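Local coordinates for protein activated BY transcription factor SSRB (Salmonella enterica, PDB 2WNW) that belongs to glycosyl hydrolase family 30 and pairs a TIM-barrel domain with a beta-sandwich domain, at residues Q27-E32 against R418-D423; D390-E395 against N411-E416; R4-D9 against T439-Q444; V36-A41 against R382-S387. All blocks are in the same frame, centred on the assembly; numbering follows the deposited sequence.

Contact 1 of 4, residues Q27-E32 against R418-D423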
loop_
_atom_site.group_PDB
_atom_site.type_symbol
_atom_site.label_atom_id
_atom_site.label_comp_id
_atom_site.label_asym_id
_atom_site.label_seq_id
_atom_site.Cartn_x
_atom_site.Cartn_y
_atom_site.Cartn_z
ATOM N N GLN A 27 -21.526 3.373 -15.286
ATOM C CA GLN A 27 -22.607 2.425 -15.064
ATOM C C GLN A 27 -22.795 2.383 -13.553
ATOM O O GLN A 27 -21.864 2.682 -12.803
ATOM C CB GLN A 27 -22.213 1.038 -15.563
ATOM C CG GLN A 27 -21.692 1.008 -16.986
ATOM C CD GLN A 27 -21.162 -0.359 -17.372
ATOM O OE1 GLN A 27 -21.910 -1.334 -17.424
ATOM N NE2 GLN A 27 -19.863 -0.439 -17.638
ATOM N N ARG A 28 -23.990 2.011 -13.107
ATOM C CA ARG A 28 -24.276 1.941 -11.681
ATOM C C ARG A 28 -23.403 0.926 -10.944
ATOM O O ARG A 28 -22.968 1.179 -9.822
ATOM C CB ARG A 28 -25.757 1.617 -11.450
ATOM C CG ARG A 28 -26.671 2.841 -11.458
ATOM C CD ARG A 28 -28.107 2.468 -11.095
ATOM N NE ARG A 28 -28.923 2.158 -12.267
ATOM C CZ ARG A 28 -29.483 3.075 -13.051
ATOM N NH1 ARG A 28 -29.318 4.366 -12.791
ATOM N NH2 ARG A 28 -30.209 2.703 -14.100
ATOM N N ASP A 29 -23.151 -0.220 -11.572
ATOM C CA ASP A 29 -22.330 -1.262 -10.959
ATOM C C ASP A 29 -20.988 -0.696 -10.510
ATOM O O ASP A 29 -20.405 0.144 -11.195
ATOM C CB ASP A 29 -22.081 -2.403 -11.947
ATOM C CG ASP A 29 -21.068 -3.408 -11.426
ATOM O OD1 ASP A 29 -21.408 -4.181 -10.514
ATOM O OD2 ASP A 29 -19.925 -3.416 -11.922
ATOM N N CYS A 30 -20.496 -1.167 -9.366
ATOM C CA CYS A 30 -19.223 -0.692 -8.826
ATOM C C CYS A 30 -18.121 -1.747 -8.776
ATOM O O CYS A 30 -17.163 -1.606 -8.017
ATOM C CB CYS A 30 -19.427 -0.126 -7.418
ATOM S SG CYS A 30 -20.420 1.385 -7.357
ATOM N N SER A 31 -18.242 -2.796 -9.583
ATOM C CA SER A 31 -17.231 -3.849 -9.583
ATOM C C SER A 31 -16.115 -3.587 -10.593
ATOM O O SER A 31 -16.292 -2.818 -11.544
ATOM C CB SER A 31 -17.880 -5.199 -9.889
ATOM O OG SER A 31 -18.321 -5.249 -11.232
ATOM N N GLU A 32 -14.971 -4.233 -10.369
ATOM C CA GLU A 32 -13.797 -4.125 -11.239
ATOM C C GLU A 32 -13.333 -2.704 -11.504
ATOM O O GLU A 32 -12.882 -2.379 -12.606
ATOM C CB GLU A 32 -14.065 -4.830 -12.573
ATOM C CG GLU A 32 -14.183 -6.337 -12.445
ATOM C CD GLU A 32 -14.394 -7.034 -13.778
ATOM O OE1 GLU A 32 -14.353 -8.279 -13.797
ATOM O OE2 GLU A 32 -14.605 -6.347 -14.800
ATOM N N ARG A 418 -9.599 -7.314 -16.651
ATOM C CA ARG A 418 -10.399 -6.147 -16.998
ATOM C C ARG A 418 -10.527 -5.186 -15.834
ATOM O O ARG A 418 -10.443 -5.577 -14.672
ATOM C CB ARG A 418 -11.807 -6.563 -17.411
ATOM C CG ARG A 418 -11.901 -7.347 -18.695
ATOM C CD ARG A 418 -13.341 -7.759 -18.902
ATOM N NE ARG A 418 -13.795 -8.607 -17.803
ATOM C CZ ARG A 418 -14.969 -8.485 -17.191
ATOM N NH1 ARG A 418 -15.824 -7.541 -17.564
ATOM N NH2 ARG A 418 -15.286 -9.312 -16.202
ATOM N N CYS A 419 -10.748 -3.921 -16.160
ATOM C CA CYS A 419 -10.934 -2.904 -15.143
ATOM C C CYS A 419 -11.664 -1.735 -15.768
ATOM O O CYS A 419 -11.680 -1.577 -16.989
ATOM C CB CYS A 419 -9.589 -2.439 -14.579
ATOM S SG CYS A 419 -8.536 -1.528 -15.725
ATOM N N ARG A 420 -12.299 -0.936 -14.927
ATOM C CA ARG A 420 -12.996 0.236 -15.406
ATOM C C ARG A 420 -12.394 1.431 -14.696
ATOM O O ARG A 420 -12.518 1.557 -13.477
ATOM C CB ARG A 420 -14.490 0.153 -15.090
ATOM C CG ARG A 420 -15.277 -0.807 -15.964
ATOM C CD ARG A 420 -16.771 -0.610 -15.730
ATOM N NE ARG A 420 -17.183 -1.090 -14.419
ATOM C CZ ARG A 420 -18.140 -0.539 -13.679
ATOM N NH1 ARG A 420 -18.793 0.532 -14.109
ATOM N NH2 ARG A 420 -18.453 -1.073 -12.508
ATOM N N VAL A 421 -11.713 2.290 -15.444
ATOM C CA VAL A 421 -11.134 3.484 -14.847
ATOM C C VAL A 421 -12.321 4.405 -14.608
ATOM O O VAL A 421 -12.997 4.818 -15.553
ATOM C CB VAL A 421 -10.128 4.163 -15.790
ATOM C CG1 VAL A 421 -9.597 5.442 -15.150
ATOM C CG2 VAL A 421 -8.981 3.202 -16.089
ATOM N N LEU A 422 -12.569 4.715 -13.341
ATOM C CA LEU A 422 -13.700 5.546 -12.961
ATOM C C LEU A 422 -13.253 6.903 -12.431
ATOM O O LEU A 422 -12.579 6.989 -11.408
ATOM C CB LEU A 422 -14.535 4.790 -11.917
ATOM C CG LEU A 422 -15.921 5.260 -11.454
ATOM C CD1 LEU A 422 -15.786 6.377 -10.451
ATOM C CD2 LEU A 422 -16.752 5.684 -12.656
ATOM N N ASP A 423 -13.629 7.957 -13.151
ATOM C CA ASP A 423 -13.296 9.329 -12.783
ATOM C C ASP A 423 -14.599 10.105 -12.617
ATOM O O ASP A 423 -15.147 10.631 -13.590
ATOM C CB ASP A 423 -12.447 9.974 -13.879
ATOM C CG ASP A 423 -12.120 11.429 -13.591
ATOM O OD1 ASP A 423 -11.542 12.087 -14.480
ATOM O OD2 ASP A 423 -12.431 11.918 -12.484
#
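Glu-32, which ends the loop 27-32 in a left-handed backbone conformation, gives its carbonyl O to the N of Arg-420 on strand 418-423 at 2.8 Å, and the same oxygen receives a CA-H...O contact from Cys-419. The Arg-420 side chain makes the largest share of the contact. Its bend at chi3 (-71°) brings the guanidinium into the curve of the loop, where NH2 reaches three oxygens. The bond from Arg-420 NH2 to Asp-29 O, 2.6 Å, is almost straight and lies in the guanidinium plane, although the donor stands above the carbonyl plane. Ser-31 O, 2.9 Å from Arg-420 NH2, is met in its carbonyl plane on a lone pair. The third is Asp-29 OD2, in a salt bridge with Arg-420 NH2 at 2.8 Å. This carboxylate oxygen also closes an Asx turn by accepting from Ser-31 N, from above its plane, and takes Ser-31 OG on its syn lone pair, so the loop fixes the group that faces the arginine. Gln-27 NE2 packs against Arg-420 CD at 3.6 Å. Nearby, the Glu-32 carboxylate sits over a face of the Arg-418 guanidinium, planes 72° apart; Glu-32 OE1 and Arg-418 NH2 are 2.8 Å apart, but no N-H points at the oxygen. Arg-420 NH1 has a second acidic partner in Glu-427. Strand 417-423 runs between parallel strand 33-37, which follows the loop directly, and antiparallel strand 426-432.

Contact 2 of 4, residues D390-E395 against N411-E416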
loop_
_atom_site.group_PDB
_atom_site.type_symbol
_atom_site.label_atom_id
_atom_site.label_comp_id
_atom_site.label_asym_id
_atom_site.label_seq_id
_atom_site.Cartn_x
_atom_site.Cartn_y
_atom_site.Cartn_z
ATOM N N ASP A 390 -8.321 -4.714 -7.270
ATOM C CA ASP A 390 -7.474 -5.905 -7.190
ATOM C C ASP A 390 -6.002 -5.486 -7.256
ATOM O O ASP A 390 -5.567 -4.895 -8.243
ATOM C CB ASP A 390 -7.809 -6.836 -8.367
ATOM C CG ASP A 390 -7.132 -8.196 -8.274
ATOM O OD1 ASP A 390 -6.005 -8.290 -7.739
ATOM O OD2 ASP A 390 -7.727 -9.181 -8.769
ATOM N N ASN A 391 -5.246 -5.803 -6.208
ATOM C CA ASN A 391 -3.827 -5.454 -6.137
ATOM C C ASN A 391 -2.955 -6.026 -7.255
ATOM O O ASN A 391 -1.820 -5.581 -7.433
ATOM C CB ASN A 391 -3.243 -5.879 -4.782
ATOM C CG ASN A 391 -3.473 -4.845 -3.695
ATOM O OD1 ASN A 391 -4.247 -3.898 -3.868
ATOM N ND2 ASN A 391 -2.802 -5.025 -2.560
ATOM N N LEU A 392 -3.459 -7.015 -7.990
ATOM C CA LEU A 392 -2.690 -7.595 -9.088
ATOM C C LEU A 392 -2.714 -6.616 -10.254
ATOM O O LEU A 392 -1.864 -6.664 -11.142
ATOM C CB LEU A 392 -3.264 -8.950 -9.513
ATOM C CG LEU A 392 -3.111 -10.094 -8.505
ATOM C CD1 LEU A 392 -3.626 -11.381 -9.126
ATOM C CD2 LEU A 392 -1.646 -10.256 -8.107
ATOM N N LEU A 393 -3.714 -5.740 -10.259
ATOM C CA LEU A 393 -3.794 -4.701 -11.277
ATOM C C LEU A 393 -3.130 -3.503 -10.605
ATOM O O LEU A 393 -3.776 -2.724 -9.903
ATOM C CB LEU A 393 -5.252 -4.386 -11.637
ATOM C CG LEU A 393 -5.869 -5.345 -12.660
ATOM C CD1 LEU A 393 -7.360 -5.078 -12.799
ATOM C CD2 LEU A 393 -5.160 -5.168 -14.000
ATOM N N GLU A 394 -1.819 -3.397 -10.792
ATOM C CA GLU A 394 -1.030 -2.324 -10.204
ATOM C C GLU A 394 -1.299 -1.027 -10.943
ATOM O O GLU A 394 -1.370 -1.006 -12.169
ATOM C CB GLU A 394 0.459 -2.681 -10.269
ATOM C CG GLU A 394 0.809 -3.949 -9.487
ATOM C CD GLU A 394 2.295 -4.263 -9.507
ATOM O OE1 GLU A 394 3.104 -3.321 -9.623
ATOM O OE2 GLU A 394 2.658 -5.446 -9.397
ATOM N N GLU A 395 -1.443 0.059 -10.196
ATOM C CA GLU A 395 -1.737 1.337 -10.820
ATOM C C GLU A 395 -1.324 2.545 -9.999
ATOM O O GLU A 395 -1.278 2.495 -8.772
ATOM C CB GLU A 395 -3.240 1.422 -11.105
ATOM C CG GLU A 395 -4.141 1.276 -9.863
ATOM C CD GLU A 395 -4.182 2.530 -9.001
ATOM O OE1 GLU A 395 -4.081 3.638 -9.567
ATOM O OE2 GLU A 395 -4.337 2.417 -7.761
ATOM N N ASN A 411 -0.835 -5.073 -15.433
ATOM C CA ASN A 411 -1.461 -6.327 -15.027
ATOM C C ASN A 411 -0.407 -7.407 -14.787
ATOM O O ASN A 411 0.126 -7.979 -15.739
ATOM C CB ASN A 411 -2.447 -6.793 -16.110
ATOM C CG ASN A 411 -3.006 -8.173 -15.828
ATOM O OD1 ASN A 411 -3.058 -8.599 -14.674
ATOM N ND2 ASN A 411 -3.438 -8.877 -16.878
ATOM N N ARG A 412 -0.111 -7.699 -13.519
ATOM C CA ARG A 412 0.894 -8.714 -13.215
ATOM C C ARG A 412 0.320 -10.128 -13.202
ATOM O O ARG A 412 1.062 -11.099 -13.053
ATOM C CB ARG A 412 1.584 -8.425 -11.869
ATOM C CG ARG A 412 0.725 -8.662 -10.640
ATOM C CD ARG A 412 1.510 -8.428 -9.353
ATOM N NE ARG A 412 2.639 -9.348 -9.213
ATOM C CZ ARG A 412 3.498 -9.323 -8.196
ATOM N NH1 ARG A 412 3.360 -8.426 -7.229
ATOM N NH2 ARG A 412 4.500 -10.189 -8.147
ATOM N N ASP A 413 -0.995 -10.245 -13.368
ATOM C CA ASP A 413 -1.648 -11.552 -13.377
ATOM C C ASP A 413 -1.187 -12.294 -14.631
ATOM O O ASP A 413 -0.701 -11.676 -15.583
ATOM C CB ASP A 413 -3.174 -11.389 -13.404
ATOM C CG ASP A 413 -3.913 -12.593 -12.819
ATOM O OD1 ASP A 413 -3.300 -13.673 -12.669
ATOM O OD2 ASP A 413 -5.118 -12.455 -12.514
ATOM N N VAL A 414 -1.345 -13.613 -14.630
ATOM C CA VAL A 414 -0.949 -14.435 -15.767
ATOM C C VAL A 414 -2.130 -14.634 -16.710
ATOM O O VAL A 414 -2.056 -15.413 -17.661
ATOM C CB VAL A 414 -0.444 -15.815 -15.304
ATOM C CG1 VAL A 414 0.823 -15.652 -14.468
ATOM C CG2 VAL A 414 -1.526 -16.517 -14.503
ATOM N N GLN A 415 -3.223 -13.933 -16.427
ATOM C CA GLN A 415 -4.426 -14.010 -17.251
ATOM C C GLN A 415 -4.796 -12.612 -17.703
ATOM O O GLN A 415 -4.380 -11.621 -17.102
ATOM C CB GLN A 415 -5.616 -14.538 -16.454
ATOM C CG GLN A 415 -5.465 -15.895 -15.834
ATOM C CD GLN A 415 -6.708 -16.262 -15.054
ATOM O OE1 GLN A 415 -7.816 -16.238 -15.596
ATOM N NE2 GLN A 415 -6.539 -16.596 -13.778
ATOM N N GLU A 416 -5.593 -12.538 -18.761
ATOM C CA GLU A 416 -6.070 -11.262 -19.259
ATOM C C GLU A 416 -6.975 -10.733 -18.148
ATOM O O GLU A 416 -7.715 -11.502 -17.536
ATOM C CB GLU A 416 -6.877 -11.484 -20.536
ATOM C CG GLU A 416 -7.493 -10.238 -21.119
ATOM C CD GLU A 416 -8.414 -10.557 -22.284
ATOM O OE1 GLU A 416 -9.458 -11.203 -22.059
ATOM O OE2 GLU A 416 -8.088 -10.172 -23.423
#
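This is the end of an antiparallel strand pair, where strand 393-399 begins and strand 405-411 gives way to a loop, facing helix 305-322. Leu-393 and Asn-411 form a non-hydrogen-bonded pair, with Leu-393 CD2 lying 3.8 Å from Asn-411 CB. One step outward, Arg-412 N bonds to Leu-392 O at 3.1 Å. Both backbones turn here with side-chain help: Asp-390 OD1 accepts from Leu-392 N in an Asx turn that accompanies the type I turn 390-393, and Asn-411 OD1 does the same for Asp-413 N, while its ND2 bonds to Gln-415 O in the amide plane. Leu-392 divides its methyls between two neighbours. Leu-392 CD2 rests on Arg-412 CG at 3.8 Å, the side chains crossing at about a right angle, and CD1 reaches the Asp-413 carboxylate. Arg-412 CG stands between its backbone N and carbonyl carbon (chi1 72°), which carries the chain across to Glu-394. Glu-394 OE2 approaches Arg-412 CD at 3.2 Å but NH1 of that arginine at 3.8 Å, a long salt bridge. The stronger partner of Glu-394 OE2 is His-315 ND1, on helix 305-322. The arginine meets segment 390-395 mainly through its aliphatic stem, and its charge, at long range, may still help balance Glu-394.

Contact 3 of 4, residues R4-D9 against T439-Q444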
loop_
_atom_site.group_PDB
_atom_site.type_symbol
_atom_site.label_atom_id
_atom_site.label_comp_id
_atom_site.label_asym_id
_atom_site.label_seq_id
_atom_site.Cartn_x
_atom_site.Cartn_y
_atom_site.Cartn_z
ATOM N N ARG A 4 -6.231 9.622 -24.612
ATOM C CA ARG A 4 -5.350 8.781 -25.402
ATOM C C ARG A 4 -4.952 7.577 -24.563
ATOM O O ARG A 4 -4.705 7.702 -23.365
ATOM C CB ARG A 4 -4.091 9.546 -25.811
ATOM C CG ARG A 4 -4.332 10.737 -26.722
ATOM C CD ARG A 4 -3.005 11.279 -27.240
ATOM N NE ARG A 4 -2.202 11.899 -26.190
ATOM C CZ ARG A 4 -0.871 11.941 -26.190
ATOM N NH1 ARG A 4 -0.184 11.388 -27.181
ATOM N NH2 ARG A 4 -0.226 12.551 -25.205
ATOM N N LEU A 5 -4.898 6.414 -25.200
ATOM C CA LEU A 5 -4.528 5.185 -24.517
ATOM C C LEU A 5 -3.282 4.607 -25.177
ATOM O O LEU A 5 -3.258 4.394 -26.387
ATOM C CB LEU A 5 -5.676 4.173 -24.590
ATOM C CG LEU A 5 -5.440 2.819 -23.909
ATOM C CD1 LEU A 5 -5.275 3.020 -22.405
ATOM C CD2 LEU A 5 -6.610 1.890 -24.196
ATOM N N ILE A 6 -2.244 4.378 -24.377
ATOM C CA ILE A 6 -0.992 3.812 -24.869
ATOM C C ILE A 6 -0.894 2.429 -24.238
ATOM O O ILE A 6 -0.744 2.310 -23.017
ATOM C CB ILE A 6 0.229 4.656 -24.440
ATOM C CG1 ILE A 6 0.158 6.053 -25.071
ATOM C CG2 ILE A 6 1.517 3.964 -24.874
ATOM C CD1 ILE A 6 -0.874 6.961 -24.447
ATOM N N SER A 7 -0.974 1.392 -25.068
ATOM C CA SER A 7 -0.951 0.023 -24.573
ATOM C C SER A 7 0.215 -0.838 -25.044
ATOM O O SER A 7 0.614 -0.796 -26.211
ATOM C CB SER A 7 -2.261 -0.676 -24.953
ATOM O OG SER A 7 -3.381 0.104 -24.578
ATOM N N SER A 8 0.751 -1.623 -24.115
ATOM C CA SER A 8 1.849 -2.533 -24.405
ATOM C C SER A 8 1.416 -3.954 -24.076
ATOM O O SER A 8 0.758 -4.201 -23.065
ATOM C CB SER A 8 3.095 -2.184 -23.581
ATOM O OG SER A 8 3.689 -0.977 -24.023
ATOM N N ASP A 9 1.787 -4.879 -24.951
ATOM C CA ASP A 9 1.480 -6.293 -24.799
ATOM C C ASP A 9 2.825 -6.970 -25.040
ATOM O O ASP A 9 3.100 -7.455 -26.138
ATOM C CB ASP A 9 0.459 -6.712 -25.862
ATOM C CG ASP A 9 0.012 -8.159 -25.725
ATOM O OD1 ASP A 9 -0.945 -8.534 -26.430
ATOM O OD2 ASP A 9 0.607 -8.919 -24.930
ATOM N N THR A 439 -1.103 3.217 -20.381
ATOM C CA THR A 439 -1.056 4.555 -19.826
ATOM C C THR A 439 -2.217 5.304 -20.470
ATOM O O THR A 439 -2.320 5.371 -21.699
ATOM C CB THR A 439 0.269 5.265 -20.151
ATOM O OG1 THR A 439 1.364 4.493 -19.637
ATOM C CG2 THR A 439 0.296 6.647 -19.507
ATOM N N LEU A 440 -3.105 5.827 -19.633
ATOM C CA LEU A 440 -4.274 6.568 -20.092
ATOM C C LEU A 440 -4.067 8.052 -19.820
ATOM O O LEU A 440 -3.721 8.444 -18.706
ATOM C CB LEU A 440 -5.525 6.078 -19.352
ATOM C CG LEU A 440 -6.862 6.774 -19.629
ATOM C CD1 LEU A 440 -7.298 6.521 -21.067
ATOM C CD2 LEU A 440 -7.910 6.246 -18.656
ATOM N N LEU A 441 -4.281 8.871 -20.844
ATOM C CA LEU A 441 -4.109 10.314 -20.728
ATOM C C LEU A 441 -5.425 11.013 -21.046
ATOM O O LEU A 441 -6.083 10.674 -22.030
ATOM C CB LEU A 441 -3.049 10.795 -21.720
ATOM C CG LEU A 441 -1.738 10.017 -21.812
ATOM C CD1 LEU A 441 -0.921 10.553 -22.979
ATOM C CD2 LEU A 441 -0.970 10.139 -20.511
ATOM N N TRP A 442 -5.807 11.984 -20.223
ATOM C CA TRP A 442 -7.040 12.719 -20.460
ATOM C C TRP A 442 -7.098 14.016 -19.667
ATOM O O TRP A 442 -6.278 14.254 -18.776
ATOM C CB TRP A 442 -8.256 11.838 -20.139
ATOM C CG TRP A 442 -8.598 11.694 -18.681
ATOM C CD1 TRP A 442 -9.596 12.336 -18.011
ATOM C CD2 TRP A 442 -7.982 10.811 -17.732
ATOM N NE1 TRP A 442 -9.650 11.906 -16.707
ATOM C CE2 TRP A 442 -8.670 10.970 -16.507
ATOM C CE3 TRP A 442 -6.915 9.900 -17.799
ATOM C CZ2 TRP A 442 -8.330 10.249 -15.354
ATOM C CZ3 TRP A 442 -6.577 9.181 -16.653
ATOM C CH2 TRP A 442 -7.286 9.363 -15.445
ATOM N N ARG A 443 -8.063 14.860 -20.016
ATOM C CA ARG A 443 -8.249 16.142 -19.349
ATOM C C ARG A 443 -9.703 16.285 -18.925
ATOM O O ARG A 443 -10.601 15.750 -19.576
ATOM C CB ARG A 443 -7.876 17.288 -20.292
ATOM C CG ARG A 443 -6.402 17.351 -20.648
ATOM C CD ARG A 443 -6.146 18.358 -21.760
ATOM N NE ARG A 443 -4.733 18.418 -22.121
ATOM C CZ ARG A 443 -3.791 18.977 -21.370
ATOM N NH1 ARG A 443 -4.105 19.536 -20.210
ATOM N NH2 ARG A 443 -2.530 18.965 -21.778
ATOM N N GLN A 444 -9.935 16.994 -17.828
ATOM C CA GLN A 444 -11.292 17.212 -17.338
ATOM C C GLN A 444 -12.058 17.916 -18.453
ATOM O O GLN A 444 -11.464 18.642 -19.247
ATOM C CB GLN A 444 -11.258 18.087 -16.082
ATOM C CG GLN A 444 -10.724 19.488 -16.321
ATOM C CD GLN A 444 -10.323 20.196 -15.040
ATOM O OE1 GLN A 444 -9.134 20.349 -14.747
ATOM N NE2 GLN A 444 -11.311 20.625 -14.265
#
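Arg-4 lays one face of its guanidinium over the Leu-441 methyl CD1, with Arg-4 NH2 only 3.1 Å from that carbon; the chain kinks beyond CG (chi3 -68°), folding the group across. Leu-441 CD1 also meets Ile-6 CD1, at 3.9 Å, so this methyl lies against two side chains of the partner strand. Thr-439, paired with Ile-6 across the strands, shares their sheet face. Leu-5 and Leu-440 form the non-hydrogen-bonded pair between, on the other face, with their CD1 methyls 4.3 Å apart. Four backbone bonds of 2.8 to 2.9 Å, joining N and O of Arg-4 to O and N of Leu-441 and those of Ile-6 to Thr-439, hold this antiparallel ladder. The polar ends look outside it: Arg-4 NH1 bridges to Glu-18, and Thr-439 OG1 bonds to His-372 of helix 365-374. Leu-5 and Leu-440 pack on Val-21, Phe-23, Ile-428 and Leu-430 of strands 17-25 and 426-432. The N-terminal strand 2-9 thus lies between strands 17-25 and 437-442, and the latter pairs on its other side with 405-411.

Contact 4 of 4, residues V36-A41 against R382-S387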
loop_
_atom_site.group_PDB
_atom_site.type_symbol
_atom_site.label_atom_id
_atom_site.label_comp_id
_atom_site.label_asym_id
_atom_site.label_seq_id
_atom_site.Cartn_x
_atom_site.Cartn_y
_atom_site.Cartn_z
ATOM N N VAL A 36 -10.223 6.862 -9.667
ATOM C CA VAL A 36 -9.256 7.948 -9.682
ATOM C C VAL A 36 -9.925 9.220 -9.178
ATOM O O VAL A 36 -11.057 9.534 -9.557
ATOM C CB VAL A 36 -8.675 8.185 -11.102
ATOM C CG1 VAL A 36 -7.937 6.943 -11.569
ATOM C CG2 VAL A 36 -9.785 8.542 -12.084
ATOM N N LEU A 37 -9.230 9.930 -8.297
ATOM C CA LEU A 37 -9.744 11.172 -7.731
ATOM C C LEU A 37 -8.706 12.264 -7.952
ATOM O O LEU A 37 -7.952 12.615 -7.046
ATOM C CB LEU A 37 -10.023 11.009 -6.233
ATOM C CG LEU A 37 -11.131 10.031 -5.834
ATOM C CD1 LEU A 37 -10.632 8.604 -5.991
ATOM C CD2 LEU A 37 -11.550 10.286 -4.390
ATOM N N PRO A 38 -8.656 12.812 -9.175
ATOM C CA PRO A 38 -7.717 13.869 -9.561
ATOM C C PRO A 38 -7.687 15.074 -8.630
ATOM O O PRO A 38 -6.642 15.700 -8.463
ATOM C CB PRO A 38 -8.184 14.246 -10.966
ATOM C CG PRO A 38 -8.746 12.968 -11.489
ATOM C CD PRO A 38 -9.526 12.447 -10.310
ATOM N N ARG A 39 -8.823 15.398 -8.019
ATOM C CA ARG A 39 -8.889 16.553 -7.128
ATOM C C ARG A 39 -8.087 16.381 -5.846
ATOM O O ARG A 39 -7.790 17.360 -5.165
ATOM C CB ARG A 39 -10.345 16.890 -6.781
ATOM C CG ARG A 39 -11.038 15.885 -5.881
ATOM C CD ARG A 39 -12.479 16.300 -5.624
ATOM N NE ARG A 39 -13.200 15.326 -4.810
ATOM C CZ ARG A 39 -13.480 14.087 -5.201
ATOM N NH1 ARG A 39 -13.102 13.664 -6.398
ATOM N NH2 ARG A 39 -14.145 13.271 -4.391
ATOM N N HIS A 40 -7.743 15.143 -5.505
ATOM C CA HIS A 40 -6.951 14.913 -4.303
ATOM C C HIS A 40 -5.512 14.603 -4.699
ATOM O O HIS A 40 -5.167 13.461 -5.004
ATOM C CB HIS A 40 -7.549 13.775 -3.474
ATOM C CG HIS A 40 -8.892 14.102 -2.898
ATOM N ND1 HIS A 40 -9.115 15.223 -2.128
ATOM C CD2 HIS A 40 -10.084 13.467 -2.993
ATOM C CE1 HIS A 40 -10.388 15.266 -1.774
ATOM N NE2 HIS A 40 -10.997 14.212 -2.286
ATOM N N ALA A 41 -4.681 15.642 -4.693
ATOM C CA ALA A 41 -3.281 15.515 -5.071
ATOM C C ALA A 41 -2.393 15.111 -3.903
ATOM O O ALA A 41 -2.613 15.514 -2.762
ATOM C CB ALA A 41 -2.788 16.828 -5.672
ATOM N N ARG A 382 1.938 16.016 -9.837
ATOM C CA ARG A 382 1.680 15.442 -8.526
ATOM C C ARG A 382 0.956 14.117 -8.682
ATOM O O ARG A 382 0.164 13.932 -9.606
ATOM C CB ARG A 382 0.837 16.386 -7.658
ATOM C CG ARG A 382 1.625 17.550 -7.071
ATOM C CD ARG A 382 0.782 18.371 -6.109
ATOM N NE ARG A 382 1.531 19.494 -5.545
ATOM C CZ ARG A 382 2.321 19.419 -4.477
ATOM N NH1 ARG A 382 2.476 18.270 -3.829
ATOM N NH2 ARG A 382 2.966 20.502 -4.059
ATOM N N VAL A 383 1.254 13.180 -7.792
ATOM C CA VAL A 383 0.585 11.892 -7.823
ATOM C C VAL A 383 -0.838 12.173 -7.351
ATOM O O VAL A 383 -1.047 13.023 -6.487
ATOM C CB VAL A 383 1.255 10.891 -6.857
ATOM C CG1 VAL A 383 0.350 9.680 -6.639
ATOM C CG2 VAL A 383 2.600 10.452 -7.422
ATOM N N MET A 384 -1.816 11.487 -7.926
ATOM C CA MET A 384 -3.199 11.691 -7.512
ATOM C C MET A 384 -3.679 10.474 -6.735
ATOM O O MET A 384 -3.115 9.385 -6.856
ATOM C CB MET A 384 -4.111 11.897 -8.727
ATOM C CG MET A 384 -4.330 10.643 -9.563
ATOM S SD MET A 384 -5.664 10.855 -10.776
ATOM C CE MET A 384 -4.746 10.903 -12.300
ATOM N N LEU A 385 -4.713 10.663 -5.926
ATOM C CA LEU A 385 -5.273 9.563 -5.162
ATOM C C LEU A 385 -6.008 8.641 -6.128
ATOM O O LEU A 385 -6.725 9.104 -7.016
ATOM C CB LEU A 385 -6.262 10.089 -4.117
ATOM C CG LEU A 385 -7.082 9.028 -3.377
ATOM C CD1 LEU A 385 -6.154 8.199 -2.490
ATOM C CD2 LEU A 385 -8.167 9.699 -2.537
ATOM N N SER A 386 -5.818 7.338 -5.968
ATOM C CA SER A 386 -6.505 6.360 -6.802
ATOM C C SER A 386 -6.512 5.038 -6.045
ATOM O O SER A 386 -5.721 4.850 -5.118
ATOM C CB SER A 386 -5.800 6.192 -8.154
ATOM O OG SER A 386 -4.514 5.617 -8.013
ATOM N N SER A 387 -7.419 4.141 -6.413
ATOM C CA SER A 387 -7.498 2.839 -5.759
ATOM C C SER A 387 -7.917 1.768 -6.756
ATOM O O SER A 387 -8.652 2.039 -7.712
ATOM C CB SER A 387 -8.479 2.874 -4.576
ATOM O OG SER A 387 -9.819 3.086 -4.991
#
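Met-384 SD lies 3.8 Å from Pro-38 CG and 4.0 Å from Val-36 CB, wedged at the corner of segment 36-41. With chi1 at 71°, Met-384 CG is set over its own backbone, and the thioether turns toward the proline; the two side chains run alongside each other. Leu-37 and Leu-385 lie side by side, pointing the same way, CD2 to CD2 at 3.9 Å, and His-40 CB touches Leu-385 CB. Further along, Ala-41 CB packs on the stem of Arg-382 at its CD. Two backbone bonds frame this shell: Leu-37 N to Leu-385 O, 2.9 Å, and Leu-385 N to His-40 O, 3.0 Å. Between them a type I turn, closed by His-40 N to Leu-37 O, swings the chain round a corner, so Leu-385 bonds to both ends of the turn, accepting at O and donating at N. Beyond, His-40 NE2 bonds to Glu-250 of the second subunit, which also pairs with Arg-39. Between the segments the side chains meet through apolar groups and the polar bonds are those of the backbone, while polar groups of the corner serve the dimer interface.

All four contacts reach one curled sheet, but their settings differ. Contacts 3 and 4 are mostly buried; contact 3 is regular strand pairing, whereas contact 4 sets a chain corner against strand 382-388. Contacts 1 and 2 are only partly buried and involve loops: contact 1 relies on charge and carbonyl bonds, contact 2 on one backbone bond and leucine-arginine packing. Strands 417-423 and 33-37 are neighbours, so contacts 1 and 4 meet through Leu-422 O and Val-36 N. Trp-442 of contact 3 reaches Asp-423 of contact 1 and Val-36 of contact 4. Glu-395 of contact 2 probably bonds to Ser-386 of contact 4. Contacts 2 and 4 meet the second subunit through polar bonds, and contact 1 touches it at Cys-30.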